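Local coordinates for cryptochrome DASH (Arabidopsis thaliana, PDB 2J4D), which repairs cyclobutane pyrimidine dimers in single-stranded DNA as a flavin-dependent photolyase with a folate light antenna, and may serve as a photoreceptor, at residues D75-H80 against G121-I126. Residues are numbered along the deposited sequence; the frame is centred on the assembly and turned at random.
Sequences DPRLFH and GKPEEI
Arg77 and Glu124 meet end-on in a two-pronged salt bridge: NH1 of Arg77 donates to OE2 of Glu124 at 2.8 Å, and NH2 of Arg77 to OE1 of Glu124 at 3.0 Å, nearly straight at 167°. The bridge joins adjacent crossovers of the parallel α/β photolyase domain, where the chain leaves neighbouring strands 67-74 and 117-120. Guanidinium and carboxylate are turned only 30° apart, letting both N-H groups point at carboxylate oxygens. Asp75 holds the same guanidinium side-on, NE of Arg77 to OD1 of Asp75 (2.8 Å) and NH2 of Arg77 to OD2 of Asp75. OD1 of Asp75 also accepts a hydrogen bond from the backbone N-H of Arg77, closing an Asx turn. Arginine's flat head suits the place, offering one edge (NE and NH2) to Asp75 and another (NH1 and NH2) to Glu124. With an alanine in its place, the carboxylates of Asp75 and Glu124 would probably be left near each other without a shared positive charge. Lys122, extended beyond CG (chi2 173°), lays its methylenes across one guanidinium face, CG 3.7 Å above the plane, while its NZ ends 4.7 Å from NH1 of Arg77, a like charge. As N-cap residue it leads into helix 123-134, whose first turn accommodates Pro123. Gly121 suits backbone angles at which a side chain would strike the preceding carbonyl oxygen. Beside it packs the Pro76 ring, its CD 3.4 Å from Gly121 C.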
loop_
_atom_site.group_PDB
_atom_site.type_symbol
_atom_site.label_atom_id
_atom_site.label_comp_id
_atom_site.label_asym_id
_atom_site.label_seq_id
_atom_site.Cartn_x
_atom_site.Cartn_y
_atom_site.Cartn_z
ATOM N N ASP A 75 6.740 -8.400 -13.626
ATOM C CA ASP A 75 8.197 -8.376 -13.483
ATOM C C ASP A 75 8.683 -9.571 -12.672
ATOM O O ASP A 75 8.333 -9.707 -11.503
ATOM C CB ASP A 75 8.584 -7.078 -12.764
ATOM C CG ASP A 75 10.066 -6.760 -12.855
ATOM O OD1 ASP A 75 10.891 -7.695 -12.813
ATOM O OD2 ASP A 75 10.396 -5.553 -12.948
ATOM N N PRO A 76 9.505 -10.444 -13.276
ATOM C CA PRO A 76 10.012 -11.618 -12.554
ATOM C C PRO A 76 10.737 -11.287 -11.243
ATOM O O PRO A 76 10.748 -12.084 -10.302
ATOM C CB PRO A 76 10.930 -12.293 -13.585
ATOM C CG PRO A 76 11.373 -11.153 -14.470
ATOM C CD PRO A 76 10.095 -10.353 -14.625
ATOM N N ARG A 77 11.334 -10.105 -11.173
ATOM C CA ARG A 77 12.050 -9.702 -9.970
ATOM C C ARG A 77 11.103 -9.514 -8.778
ATOM O O ARG A 77 11.524 -9.598 -7.632
ATOM C CB ARG A 77 12.836 -8.416 -10.240
ATOM C CG ARG A 77 14.000 -8.626 -11.205
ATOM C CD ARG A 77 14.532 -7.317 -11.781
ATOM N NE ARG A 77 13.531 -6.662 -12.619
ATOM C CZ ARG A 77 13.814 -5.871 -13.647
ATOM N NH1 ARG A 77 15.077 -5.628 -13.975
ATOM N NH2 ARG A 77 12.832 -5.336 -14.358
ATOM N N LEU A 78 9.823 -9.279 -9.057
ATOM C CA LEU A 78 8.832 -9.082 -8.002
ATOM C C LEU A 78 8.587 -10.384 -7.232
ATOM O O LEU A 78 8.062 -10.377 -6.115
ATOM C CB LEU A 78 7.522 -8.589 -8.618
ATOM C CG LEU A 78 6.436 -8.085 -7.669
ATOM C CD1 LEU A 78 6.946 -6.856 -6.930
ATOM C CD2 LEU A 78 5.178 -7.745 -8.460
ATOM N N PHE A 79 8.983 -11.501 -7.829
ATOM C CA PHE A 79 8.790 -12.787 -7.190
ATOM C C PHE A 79 10.071 -13.538 -6.914
ATOM O O PHE A 79 10.102 -14.769 -6.961
ATOM C CB PHE A 79 7.830 -13.629 -8.020
ATOM C CG PHE A 79 6.459 -13.046 -8.078
ATOM C CD1 PHE A 79 5.571 -13.241 -7.029
ATOM C CD2 PHE A 79 6.087 -12.222 -9.135
ATOM C CE1 PHE A 79 4.327 -12.615 -7.027
ATOM C CE2 PHE A 79 4.844 -11.590 -9.142
ATOM C CZ PHE A 79 3.967 -11.787 -8.086
ATOM N N HIS A 80 11.134 -12.787 -6.645
ATOM C CA HIS A 80 12.405 -13.387 -6.282
ATOM C C HIS A 80 12.466 -13.273 -4.765
ATOM O O HIS A 80 11.521 -13.684 -4.104
ATOM C CB HIS A 80 13.564 -12.664 -6.971
ATOM C CG HIS A 80 13.696 -13.013 -8.421
ATOM N ND1 HIS A 80 14.481 -12.295 -9.296
ATOM C CD2 HIS A 80 13.143 -14.016 -9.146
ATOM C CE1 HIS A 80 14.404 -12.839 -10.499
ATOM N NE2 HIS A 80 13.600 -13.886 -10.434
ATOM N N GLY A 121 7.402 -10.633 -17.706
ATOM C CA GLY A 121 8.765 -10.324 -18.102
ATOM C C GLY A 121 9.198 -8.951 -17.621
ATOM O O GLY A 121 8.419 -8.241 -16.987
ATOM N N LYS A 122 10.438 -8.578 -17.920
ATOM C CA LYS A 122 10.964 -7.283 -17.509
ATOM C C LYS A 122 10.427 -6.157 -18.385
ATOM O O LYS A 122 10.426 -6.259 -19.610
ATOM C CB LYS A 122 12.493 -7.294 -17.578
ATOM C CG LYS A 122 13.133 -8.237 -16.580
ATOM C CD LYS A 122 14.634 -8.339 -16.801
ATOM C CE LYS A 122 15.255 -9.318 -15.812
ATOM N NZ LYS A 122 16.724 -9.512 -16.028
ATOM N N PRO A 123 9.961 -5.064 -17.760
ATOM C CA PRO A 123 9.422 -3.911 -18.485
ATOM C C PRO A 123 10.411 -3.368 -19.519
ATOM O O PRO A 123 10.013 -2.965 -20.615
ATOM C CB PRO A 123 9.170 -2.889 -17.375
ATOM C CG PRO A 123 8.852 -3.746 -16.193
ATOM C CD PRO A 123 9.891 -4.847 -16.302
ATOM N N GLU A 124 11.697 -3.345 -19.158
ATOM C CA GLU A 124 12.721 -2.820 -20.058
ATOM C C GLU A 124 12.908 -3.683 -21.294
ATOM O O GLU A 124 13.564 -3.266 -22.247
ATOM C CB GLU A 124 14.066 -2.639 -19.338
ATOM C CG GLU A 124 14.689 -3.914 -18.807
ATOM C CD GLU A 124 14.349 -4.172 -17.347
ATOM O OE1 GLU A 124 13.216 -3.853 -16.928
ATOM O OE2 GLU A 124 15.213 -4.708 -16.620
ATOM N N GLU A 125 12.350 -4.887 -21.281
ATOM C CA GLU A 125 12.450 -5.761 -22.446
ATOM C C GLU A 125 11.121 -5.757 -23.197
ATOM O O GLU A 125 11.086 -5.669 -24.427
ATOM C CB GLU A 125 12.847 -7.181 -22.015
ATOM C CG GLU A 125 14.324 -7.273 -21.618
ATOM C CD GLU A 125 14.721 -8.600 -20.981
ATOM O OE1 GLU A 125 13.886 -9.527 -20.924
ATOM O OE2 GLU A 125 15.884 -8.714 -20.536
ATOM N N ILE A 126 10.023 -5.805 -22.454
ATOM C CA ILE A 126 8.694 -5.825 -23.058
ATOM C C ILE A 126 8.268 -4.504 -23.701
ATOM O O ILE A 126 7.799 -4.484 -24.843
ATOM C CB ILE A 126 7.627 -6.205 -22.013
ATOM C CG1 ILE A 126 7.836 -7.653 -21.566
ATOM C CG2 ILE A 126 6.230 -6.001 -22.586
ATOM C CD1 ILE A 126 7.067 -8.018 -20.319
#